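Local coordinates for protein sarcosine oxidase (Pyrococcus horikoshii, PDB 1Y56) that probably acts as the beta subunit of an L-proline dehydrogenase that carries FAD and FMN, oxidising L-proline, at residues 226-231 / 301-306; 245-250 / 285-290. All coordinates share one frame; numbering follows the deposited sequence.

How the contacts relate
Contact 1 joins strands 221-230 and 299-310 at one end of an eight-stranded mixed sheet, and contact 2 sets the loop between strands 241-244 and 250-253 of that sheet against helix 278-291. Their centres lie about 15 Å apart. Along the chain contact 2 is nested within the span closed by contact 1, and its helix is the last element before strand 299-310. The two meet where V228 CG1 packs on F288 CE2 at 3.6 Å. Helix 278-291 thus bears on one face of the contact 1 strands and also on the loop of contact 2, while the other face of those strands carries the FMN.

Contact 1 (226-231 / 301-306); sequences QAVITQ and LRTWAG. With FMN (flavin mononucleotide), chain E.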
ATOM      1  N   GLN B 226     -29.806 -23.299 -21.250  1.00 26.72           N
ATOM      2  CA  GLN B 226     -28.678 -22.851 -22.065  1.00 26.26           C
ATOM      3  C   GLN B 226     -28.912 -22.959 -23.572  1.00 26.05           C
ATOM      4  O   GLN B 226     -29.798 -23.687 -24.034  1.00 26.39           O
ATOM      5  CB  GLN B 226     -27.395 -23.592 -21.672  1.00 26.04           C
ATOM      6  CG  GLN B 226     -26.878 -23.260 -20.266  1.00 25.90           C
ATOM      7  CD  GLN B 226     -25.560 -23.946 -19.954  1.00 26.72           C
ATOM      8  OE1 GLN B 226     -24.520 -23.590 -20.508  1.00 28.34           O
ATOM      9  NE2 GLN B 226     -25.595 -24.939 -19.070  1.00 25.57           N
ATOM     10  N   ALA B 227     -28.123 -22.216 -24.340  1.00 25.46           N
ATOM     11  CA  ALA B 227     -28.209 -22.281 -25.792  1.00 24.95           C
ATOM     12  C   ALA B 227     -26.836 -22.225 -26.443  1.00 24.56           C
ATOM     13  O   ALA B 227     -25.856 -21.798 -25.829  1.00 24.56           O
ATOM     14  CB  ALA B 227     -29.136 -21.184 -26.346  1.00 24.70           C
ATOM     15  N   VAL B 228     -26.782 -22.682 -27.689  1.00 24.34           N
ATOM     16  CA  VAL B 228     -25.578 -22.619 -28.507  1.00 23.96           C
ATOM     17  C   VAL B 228     -25.888 -21.875 -29.810  1.00 24.17           C
ATOM     18  O   VAL B 228     -27.037 -21.808 -30.242  1.00 24.26           O
ATOM     19  CB  VAL B 228     -25.025 -24.037 -28.773  1.00 23.62           C
ATOM     20  CG1 VAL B 228     -25.998 -24.847 -29.611  1.00 23.31           C
ATOM     21  CG2 VAL B 228     -23.652 -23.987 -29.412  1.00 22.69           C
ATOM     22  N   ILE B 229     -24.867 -21.283 -30.412  1.00 24.39           N
ATOM     23  CA  ILE B 229     -24.994 -20.733 -31.757  1.00 24.60           C
ATOM     24  C   ILE B 229     -23.812 -21.228 -32.588  1.00 24.84           C
ATOM     25  O   ILE B 229     -22.669 -21.237 -32.118  1.00 24.84           O
ATOM     26  CB  ILE B 229     -25.082 -19.169 -31.755  1.00 24.65           C
ATOM     27  CG1 ILE B 229     -25.356 -18.631 -33.154  1.00 23.64           C
ATOM     28  CG2 ILE B 229     -23.799 -18.517 -31.181  1.00 24.74           C
ATOM     29  CD1 ILE B 229     -26.689 -19.001 -33.666  1.00 23.89           C
ATOM     30  N   THR B 230     -24.083 -21.664 -33.811  1.00 25.03           N
ATOM     31  CA  THR B 230     -23.003 -22.072 -34.698  1.00 25.43           C
ATOM     32  C   THR B 230     -22.633 -20.930 -35.637  1.00 25.78           C
ATOM     33  O   THR B 230     -23.224 -19.850 -35.583  1.00 25.58           O
ATOM     34  CB  THR B 230     -23.367 -23.313 -35.519  1.00 25.34           C
ATOM     35  OG1 THR B 230     -24.032 -22.915 -36.720  1.00 25.96           O
ATOM     36  CG2 THR B 230     -24.271 -24.236 -34.738  1.00 25.24           C
ATOM     37  N   GLN B 231     -21.642 -21.175 -36.489  1.00 26.61           N
ATOM     38  CA  GLN B 231     -21.267 -20.237 -37.539  1.00 27.09           C
ATOM     39  C   GLN B 231     -22.404 -20.146 -38.551  1.00 27.69           C
ATOM     40  O   GLN B 231     -23.167 -21.093 -38.687  1.00 27.71           O
ATOM     41  CB  GLN B 231     -20.008 -20.718 -38.225  1.00 26.74           C
ATOM     42  CG  GLN B 231     -20.176 -22.039 -38.908  1.00 26.99           C
ATOM     43  CD  GLN B 231     -18.975 -22.398 -39.741  1.00 27.84           C
ATOM     44  OE1 GLN B 231     -18.202 -23.306 -39.397  1.00 27.55           O
ATOM     45  NE2 GLN B 231     -18.795 -21.676 -40.844  1.00 26.69           N
ATOM     46  N   LEU B 301     -19.597 -21.153 -32.048  1.00 27.07           N
ATOM     47  CA  LEU B 301     -19.009 -19.829 -31.814  1.00 27.73           C
ATOM     48  C   LEU B 301     -19.078 -19.378 -30.369  1.00 28.22           C
ATOM     49  O   LEU B 301     -18.091 -18.898 -29.824  1.00 28.56           O
ATOM     50  CB  LEU B 301     -19.666 -18.768 -32.696  1.00 27.68           C
ATOM     51  CG  LEU B 301     -19.396 -18.871 -34.197  1.00 28.49           C
ATOM     52  CD1 LEU B 301     -20.050 -17.710 -34.923  1.00 29.51           C
ATOM     53  CD2 LEU B 301     -17.904 -18.938 -34.504  1.00 28.28           C
ATOM     54  N   ARG B 302     -20.251 -19.533 -29.764  1.00 28.90           N
ATOM     55  CA  ARG B 302     -20.530 -19.082 -28.409  1.00 29.44           C
ATOM     56  C   ARG B 302     -21.662 -19.928 -27.822  1.00 29.63           C
ATOM     57  O   ARG B 302     -22.421 -20.579 -28.544  1.00 29.42           O
ATOM     58  CB  ARG B 302     -20.903 -17.583 -28.405  1.00 29.63           C
ATOM     59  CG  ARG B 302     -21.512 -17.039 -27.087  1.00 30.32           C
ATOM     60  CD  ARG B 302     -21.768 -15.518 -27.124  1.00 30.10           C
ATOM     61  NE  ARG B 302     -20.544 -14.790 -26.811  1.00 31.42           N
ATOM     62  CZ  ARG B 302     -20.346 -14.026 -25.735  1.00 32.38           C
ATOM     63  NH1 ARG B 302     -19.168 -13.433 -25.569  1.00 32.96           N
ATOM     64  NH2 ARG B 302     -21.309 -13.835 -24.838  1.00 31.96           N
ATOM     65  N   THR B 303     -21.750 -19.898 -26.498  1.00 30.09           N
ATOM     66  CA  THR B 303     -22.789 -20.561 -25.734  1.00 30.24           C
ATOM     67  C   THR B 303     -23.264 -19.546 -24.702  1.00 30.30           C
ATOM     68  O   THR B 303     -22.458 -18.746 -24.229  1.00 30.64           O
ATOM     69  CB  THR B 303     -22.187 -21.767 -25.024  1.00 30.12           C
ATOM     70  OG1 THR B 303     -22.078 -22.845 -25.958  1.00 30.83           O
ATOM     71  CG2 THR B 303     -23.046 -22.218 -23.877  1.00 30.91           C
ATOM     72  N   TRP B 304     -24.556 -19.547 -24.367  1.00 29.85           N
ATOM     73  CA  TRP B 304     -25.041 -18.682 -23.289  1.00 29.67           C
ATOM     74  C   TRP B 304     -26.145 -19.321 -22.434  1.00 30.17           C
ATOM     75  O   TRP B 304     -26.546 -20.460 -22.683  1.00 30.44           O
ATOM     76  CB  TRP B 304     -25.479 -17.316 -23.827  1.00 29.29           C
ATOM     77  CG  TRP B 304     -26.717 -17.360 -24.633  1.00 27.71           C
ATOM     78  CD1 TRP B 304     -27.975 -17.071 -24.210  1.00 27.05           C
ATOM     79  CD2 TRP B 304     -26.822 -17.711 -26.005  1.00 26.51           C
ATOM     80  NE1 TRP B 304     -28.866 -17.230 -25.236  1.00 26.54           N
ATOM     81  CE2 TRP B 304     -28.181 -17.621 -26.354  1.00 26.38           C
ATOM     82  CE3 TRP B 304     -25.896 -18.096 -26.982  1.00 26.48           C
ATOM     83  CZ2 TRP B 304     -28.642 -17.895 -27.638  1.00 25.84           C
ATOM     84  CZ3 TRP B 304     -26.352 -18.378 -28.250  1.00 25.63           C
ATOM     85  CH2 TRP B 304     -27.714 -18.271 -28.569  1.00 26.08           C
ATOM     86  N   ALA B 305     -26.616 -18.581 -21.429  1.00 30.15           N
ATOM     87  CA  ALA B 305     -27.646 -19.064 -20.519  1.00 30.37           C
ATOM     88  C   ALA B 305     -28.733 -18.019 -20.247  1.00 30.68           C
ATOM     89  O   ALA B 305     -28.539 -16.819 -20.472  1.00 30.87           O
ATOM     90  CB  ALA B 305     -27.017 -19.518 -19.206  1.00 30.45           C
ATOM     91  N   GLY B 306     -29.873 -18.492 -19.746  1.00 30.63           N
ATOM     92  CA  GLY B 306     -30.982 -17.627 -19.372  1.00 30.35           C
ATOM     93  C   GLY B 306     -31.936 -18.365 -18.455  1.00 30.45           C
ATOM     94  O   GLY B 306     -31.815 -19.585 -18.248  1.00 30.28           O
TER
HETATM   95  N1  FMN E 802     -23.723 -14.778 -29.939  1.00 62.97           N
HETATM   96  C2  FMN E 802     -22.776 -14.797 -30.906  1.00 62.91           C
HETATM   97  O2  FMN E 802     -21.565 -14.773 -30.589  1.00 62.08           O
HETATM   98  N3  FMN E 802     -23.116 -14.844 -32.208  1.00 62.89           N
HETATM   99  C4  FMN E 802     -24.414 -14.869 -32.572  1.00 63.47           C
HETATM  100  O4  FMN E 802     -24.719 -14.910 -33.784  1.00 63.88           O
HETATM  101  C4A FMN E 802     -25.414 -14.849 -31.591  1.00 63.30           C
HETATM  102  N5  FMN E 802     -26.733 -14.871 -31.927  1.00 63.38           N
HETATM  103  C5A FMN E 802     -27.720 -14.852 -30.992  1.00 62.82           C
HETATM  104  C6  FMN E 802     -29.059 -14.877 -31.399  1.00 62.45           C
HETATM  105  C7  FMN E 802     -30.093 -14.855 -30.460  1.00 62.19           C
HETATM  106  C7M FMN E 802     -31.521 -14.880 -30.965  1.00 61.44           C
HETATM  107  C8  FMN E 802     -29.771 -14.808 -29.095  1.00 61.96           C
HETATM  108  C8M FMN E 802     -30.817 -14.787 -28.043  1.00 61.42           C
HETATM  109  C9  FMN E 802     -28.434 -14.779 -28.687  1.00 61.85           C
HETATM  110  C9A FMN E 802     -27.400 -14.804 -29.629  1.00 62.44           C
HETATM  111  N10 FMN E 802     -26.029 -14.773 -29.254  1.00 61.81           N
HETATM  112  C10 FMN E 802     -25.032 -14.802 -30.251  1.00 62.47           C
HETATM  113  C1' FMN E 802     -25.620 -14.748 -27.859  1.00 61.55           C
HETATM  114  C2' FMN E 802     -25.554 -13.347 -27.311  1.00 61.89           C
HETATM  115  O2' FMN E 802     -24.162 -13.022 -27.139  1.00 60.61           O
HETATM  116  C3' FMN E 802     -26.402 -13.360 -26.027  1.00 61.54           C
HETATM  117  O3' FMN E 802     -27.124 -12.129 -25.839  1.00 62.41           O
HETATM  118  C4' FMN E 802     -25.554 -13.638 -24.828  1.00 61.41           C
HETATM  119  O4' FMN E 802     -24.480 -14.207 -24.978  1.00 61.93           O
HETATM  120  C5' FMN E 802     -26.030 -13.207 -23.457  1.00 60.48           C
HETATM  121  O5' FMN E 802     -25.017 -12.398 -22.866  1.00 59.39           O
HETATM  122  P   FMN E 802     -23.846 -13.054 -21.974  1.00 58.73           P
HETATM  123  O1P FMN E 802     -24.548 -13.372 -20.680  1.00 59.43           O
HETATM  124  O2P FMN E 802     -22.805 -11.967 -21.904  1.00 59.33           O
HETATM  125  O3P FMN E 802     -23.368 -14.280 -22.698  1.00 58.25           O
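Strands 226-230 and 301-306 run antiparallel, their axes approaching to 4.6 Å with 156° between their directions, and pair A227 with W304 and I229 with R302 through backbone hydrogen bonds. A227 N reaches W304 O at 2.9 Å and W304 N returns to A227 O; L301 N closes on I229 O at 3.1 Å in a nearly straight bond. The side chains of A227, I229, R302 and W304 share the face that meets FMN. With CG held between its own backbone N and carbonyl carbon (chi1 70°), the W304 indole lies back over the neighbouring strand. A227 CB sits over one face of its six-membered ring, a CH-pi contact of 3.8 Å to the centroid. The opposite face receives the flavin: W304 CZ2 lies 3.3 Å from FMN C9, and I229 CB meets the indole edge at W304 CZ3. An alanine in place of this tryptophan would probably leave FMN C9 without the surface it rests on and A227 CB without its ring. Within this chain, strand 299-310 is an outermost strand of the mixed sheet in this FAD-dependent oxidoreductase fold and strand 221-230 is its neighbour; the FMN lies where another protein chain approaches them. I229 CG1 comes 3.8 Å from FMN O4. R302 bends at chi3 (-83°), turning the edge of its guanidinium to the phosphate: R302 NH2 is 3.2 Å from FMN O4', which it hydrogen-bonds, and 3.0 Å from FMN O3P. Its NE and NH1 bond to the other protein chain, while R46 O accepts from W304 NE1. On the reverse face Q226, V228 and T303 pack toward helix 278-291, and T277 N donates to Q226 OE1.

Contact 2 (245-250 / 285-290); sequences FKYGHA and SYYFTK
Y247 and Y287 both set CG anti to their carbonyl carbons (chi1 -70° and -69°), which lays the Y247 ring along the flank of the helix beneath K290 and the Y287 ring against the loop backbone. K290 CB stands squarely above the centre of the Y247 ring, 3.9 Å from its centroid and almost on the ring normal. Bending at chi2 then leads the lysine chain across the same face, so that K290 CG passes over Y247 CE2 and K290 CD comes 3.7 Å from Y247 OH; the aliphatic part of K290 does this touching. Y287 turns one ring face to the loop. G248 CA rests over the middle of that face in a second CH-pi contact, 3.9 Å from the centroid, and the Y247 carbonyl lies nearer the rim, toward Y287 CG and CD1. G248, with positive phi (89°) and no side chain, lets the ring lie close to its CA. Beside this pair Y247 CB meets Y287 CD1 at 3.7 Å. Farther along, A250 CB touches Y287 CB and, at 4.2 Å, CE1 on the edge of the F288 ring. The loop that makes these contacts connects two antiparallel strands of the sheet as a beta-hairpin. Within it the chain reverses through an inverse gamma turn at Y247, and F245 O accepts from both G248 N and H249 N. Y247 OH is hydrogen-bonded to E133 OE1. On the helix Y286 makes a cation-pi contact with a basic side chain of another protein chain. No hydrogen bond crosses between 245-250 and 285-290, which implies that the hairpin loop is held to helix 278-291 by ring faces, methylenes, a methyl group and a carbonyl laid on a ring, with the Y247 hydroxyl bonded to E133 in a third part of the chain.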
ATOM      1  N   PHE B 245     -37.580 -34.930 -28.840  1.00 32.18           N
ATOM      2  CA  PHE B 245     -37.735 -35.328 -27.449  1.00 32.87           C
ATOM      3  C   PHE B 245     -36.767 -36.464 -27.129  1.00 33.13           C
ATOM      4  O   PHE B 245     -36.072 -36.415 -26.115  1.00 33.34           O
ATOM      5  CB  PHE B 245     -39.166 -35.763 -27.135  1.00 33.12           C
ATOM      6  CG  PHE B 245     -40.091 -34.633 -26.765  1.00 34.66           C
ATOM      7  CD1 PHE B 245     -41.433 -34.675 -27.123  1.00 35.40           C
ATOM      8  CD2 PHE B 245     -39.633 -33.527 -26.052  1.00 37.42           C
ATOM      9  CE1 PHE B 245     -42.307 -33.631 -26.775  1.00 36.11           C
ATOM     10  CE2 PHE B 245     -40.507 -32.469 -25.703  1.00 37.30           C
ATOM     11  CZ  PHE B 245     -41.842 -32.533 -26.066  1.00 35.93           C
ATOM     12  N   LYS B 246     -36.696 -37.466 -28.000  1.00 33.03           N
ATOM     13  CA  LYS B 246     -35.839 -38.609 -27.736  1.00 33.05           C
ATOM     14  C   LYS B 246     -34.389 -38.193 -27.516  1.00 33.04           C
ATOM     15  O   LYS B 246     -33.752 -38.667 -26.589  1.00 33.52           O
ATOM     16  CB  LYS B 246     -35.958 -39.659 -28.837  1.00 33.11           C
ATOM     17  CG  LYS B 246     -34.819 -40.665 -28.875  1.00 34.44           C
ATOM     18  CD  LYS B 246     -35.062 -41.749 -29.917  1.00 37.28           C
ATOM     19  CE  LYS B 246     -33.784 -42.512 -30.277  1.00 38.02           C
ATOM     20  NZ  LYS B 246     -33.433 -43.521 -29.238  1.00 38.18           N
ATOM     21  N   TYR B 247     -33.860 -37.302 -28.348  1.00 32.93           N
ATOM     22  CA  TYR B 247     -32.472 -36.861 -28.163  1.00 32.41           C
ATOM     23  C   TYR B 247     -32.335 -35.606 -27.281  1.00 31.79           C
ATOM     24  O   TYR B 247     -31.874 -34.563 -27.724  1.00 32.33           O
ATOM     25  CB  TYR B 247     -31.748 -36.706 -29.504  1.00 32.60           C
ATOM     26  CG  TYR B 247     -31.461 -38.026 -30.198  1.00 33.71           C
ATOM     27  CD1 TYR B 247     -32.005 -38.313 -31.458  1.00 34.47           C
ATOM     28  CD2 TYR B 247     -30.651 -38.992 -29.592  1.00 34.48           C
ATOM     29  CE1 TYR B 247     -31.748 -39.536 -32.090  1.00 34.85           C
ATOM     30  CE2 TYR B 247     -30.386 -40.211 -30.216  1.00 34.48           C
ATOM     31  CZ  TYR B 247     -30.938 -40.477 -31.457  1.00 34.68           C
ATOM     32  OH  TYR B 247     -30.671 -41.678 -32.058  1.00 33.85           O
ATOM     33  N   GLY B 248     -32.902 -35.663 -26.078  1.00 30.87           N
ATOM     34  CA  GLY B 248     -32.497 -34.822 -24.949  1.00 30.31           C
ATOM     35  C   GLY B 248     -33.313 -33.521 -24.977  1.00 30.81           C
ATOM     36  O   GLY B 248     -32.818 -32.462 -24.575  1.00 31.33           O
ATOM     37  N   HIS B 249     -34.561 -33.597 -25.438  1.00 31.90           N
ATOM     38  CA  HIS B 249     -35.384 -32.402 -25.653  1.00 32.84           C
ATOM     39  C   HIS B 249     -34.629 -31.329 -26.449  1.00 32.26           C
ATOM     40  O   HIS B 249     -34.729 -30.134 -26.172  1.00 32.37           O
ATOM     41  CB  HIS B 249     -35.930 -31.844 -24.327  1.00 33.36           C
ATOM     42  CG  HIS B 249     -36.688 -32.851 -23.512  1.00 36.64           C
ATOM     43  ND1 HIS B 249     -37.146 -34.049 -24.033  1.00 38.80           N
ATOM     44  CD2 HIS B 249     -37.084 -32.831 -22.216  1.00 38.52           C
ATOM     45  CE1 HIS B 249     -37.772 -34.728 -23.090  1.00 38.96           C
ATOM     46  NE2 HIS B 249     -37.755 -34.009 -21.981  1.00 40.01           N
ATOM     47  N   ALA B 250     -33.864 -31.778 -27.438  1.00 31.66           N
ATOM     48  CA  ALA B 250     -33.183 -30.875 -28.338  1.00 31.10           C
ATOM     49  C   ALA B 250     -34.193 -30.084 -29.140  1.00 30.90           C
ATOM     50  O   ALA B 250     -35.211 -30.619 -29.596  1.00 31.00           O
ATOM     51  CB  ALA B 250     -32.286 -31.637 -29.266  1.00 31.10           C
ATOM     52  N   SER B 285     -23.754 -30.871 -28.379  1.00 30.29           N
ATOM     53  CA  SER B 285     -23.024 -31.372 -29.524  1.00 30.45           C
ATOM     54  C   SER B 285     -23.424 -32.809 -29.871  1.00 30.46           C
ATOM     55  O   SER B 285     -23.561 -33.165 -31.036  1.00 30.56           O
ATOM     56  CB  SER B 285     -21.531 -31.288 -29.255  1.00 30.54           C
ATOM     57  OG  SER B 285     -21.160 -29.956 -28.938  1.00 31.31           O
ATOM     58  N   TYR B 286     -23.613 -33.635 -28.851  1.00 30.56           N
ATOM     59  CA  TYR B 286     -23.985 -35.019 -29.064  1.00 30.35           C
ATOM     60  C   TYR B 286     -25.388 -35.104 -29.660  1.00 30.26           C
ATOM     61  O   TYR B 286     -25.606 -35.814 -30.650  1.00 30.68           O
ATOM     62  CB  TYR B 286     -23.888 -35.822 -27.764  1.00 30.42           C
ATOM     63  CG  TYR B 286     -24.509 -37.178 -27.899  1.00 31.42           C
ATOM     64  CD1 TYR B 286     -25.815 -37.394 -27.491  1.00 32.31           C
ATOM     65  CD2 TYR B 286     -23.808 -38.246 -28.485  1.00 32.57           C
ATOM     66  CE1 TYR B 286     -26.419 -38.627 -27.643  1.00 32.92           C
ATOM     67  CE2 TYR B 286     -24.404 -39.496 -28.635  1.00 32.43           C
ATOM     68  CZ  TYR B 286     -25.715 -39.669 -28.211  1.00 32.73           C
ATOM     69  OH  TYR B 286     -26.351 -40.875 -28.345  1.00 33.31           O
ATOM     70  N   TYR B 287     -26.330 -34.369 -29.074  1.00 29.66           N
ATOM     71  CA  TYR B 287     -27.724 -34.454 -29.496  1.00 29.23           C
ATOM     72  C   TYR B 287     -27.968 -33.920 -30.893  1.00 29.23           C
ATOM     73  O   TYR B 287     -28.615 -34.584 -31.693  1.00 29.24           O
ATOM     74  CB  TYR B 287     -28.642 -33.788 -28.485  1.00 28.85           C
ATOM     75  CG  TYR B 287     -28.703 -34.573 -27.213  1.00 28.72           C
ATOM     76  CD1 TYR B 287     -28.956 -35.940 -27.243  1.00 29.19           C
ATOM     77  CD2 TYR B 287     -28.509 -33.965 -25.980  1.00 28.75           C
ATOM     78  CE1 TYR B 287     -29.018 -36.685 -26.087  1.00 29.90           C
ATOM     79  CE2 TYR B 287     -28.568 -34.698 -24.801  1.00 29.26           C
ATOM     80  CZ  TYR B 287     -28.829 -36.062 -24.866  1.00 30.59           C
ATOM     81  OH  TYR B 287     -28.898 -36.824 -23.721  1.00 31.51           O
ATOM     82  N   PHE B 288     -27.436 -32.731 -31.178  1.00 29.06           N
ATOM     83  CA  PHE B 288     -27.625 -32.057 -32.456  1.00 28.40           C
ATOM     84  C   PHE B 288     -27.119 -32.920 -33.597  1.00 28.81           C
ATOM     85  O   PHE B 288     -27.804 -33.078 -34.613  1.00 29.01           O
ATOM     86  CB  PHE B 288     -26.897 -30.715 -32.450  1.00 28.00           C
ATOM     87  CG  PHE B 288     -27.677 -29.588 -31.830  1.00 26.55           C
ATOM     88  CD1 PHE B 288     -28.740 -29.829 -30.975  1.00 24.89           C
ATOM     89  CD2 PHE B 288     -27.327 -28.268 -32.094  1.00 25.67           C
ATOM     90  CE1 PHE B 288     -29.462 -28.764 -30.403  1.00 25.22           C
ATOM     91  CE2 PHE B 288     -28.032 -27.202 -31.512  1.00 25.05           C
ATOM     92  CZ  PHE B 288     -29.102 -27.455 -30.667  1.00 24.23           C
ATOM     93  N   THR B 289     -25.939 -33.506 -33.409  1.00 29.10           N
ATOM     94  CA  THR B 289     -25.258 -34.238 -34.470  1.00 29.64           C
ATOM     95  C   THR B 289     -25.878 -35.611 -34.715  1.00 30.32           C
ATOM     96  O   THR B 289     -25.628 -36.240 -35.754  1.00 30.57           O
ATOM     97  CB  THR B 289     -23.752 -34.370 -34.194  1.00 29.61           C
ATOM     98  OG1 THR B 289     -23.547 -35.055 -32.952  1.00 29.91           O
ATOM     99  CG2 THR B 289     -23.099 -32.993 -34.134  1.00 29.02           C
ATOM    100  N   LYS B 290     -26.670 -36.076 -33.748  1.00 31.01           N
ATOM    101  CA  LYS B 290     -27.515 -37.254 -33.926  1.00 31.56           C
ATOM    102  C   LYS B 290     -28.679 -36.888 -34.824  1.00 31.77           C
ATOM    103  O   LYS B 290     -29.080 -37.694 -35.674  1.00 32.17           O
ATOM    104  CB  LYS B 290     -28.088 -37.731 -32.592  1.00 31.72           C
ATOM    105  CG  LYS B 290     -27.226 -38.673 -31.804  1.00 33.48           C
ATOM    106  CD  LYS B 290     -27.359 -40.109 -32.302  1.00 36.73           C
ATOM    107  CE  LYS B 290     -26.120 -40.549 -33.082  1.00 38.18           C
ATOM    108  NZ  LYS B 290     -25.840 -41.969 -32.763  1.00 39.22           N
TER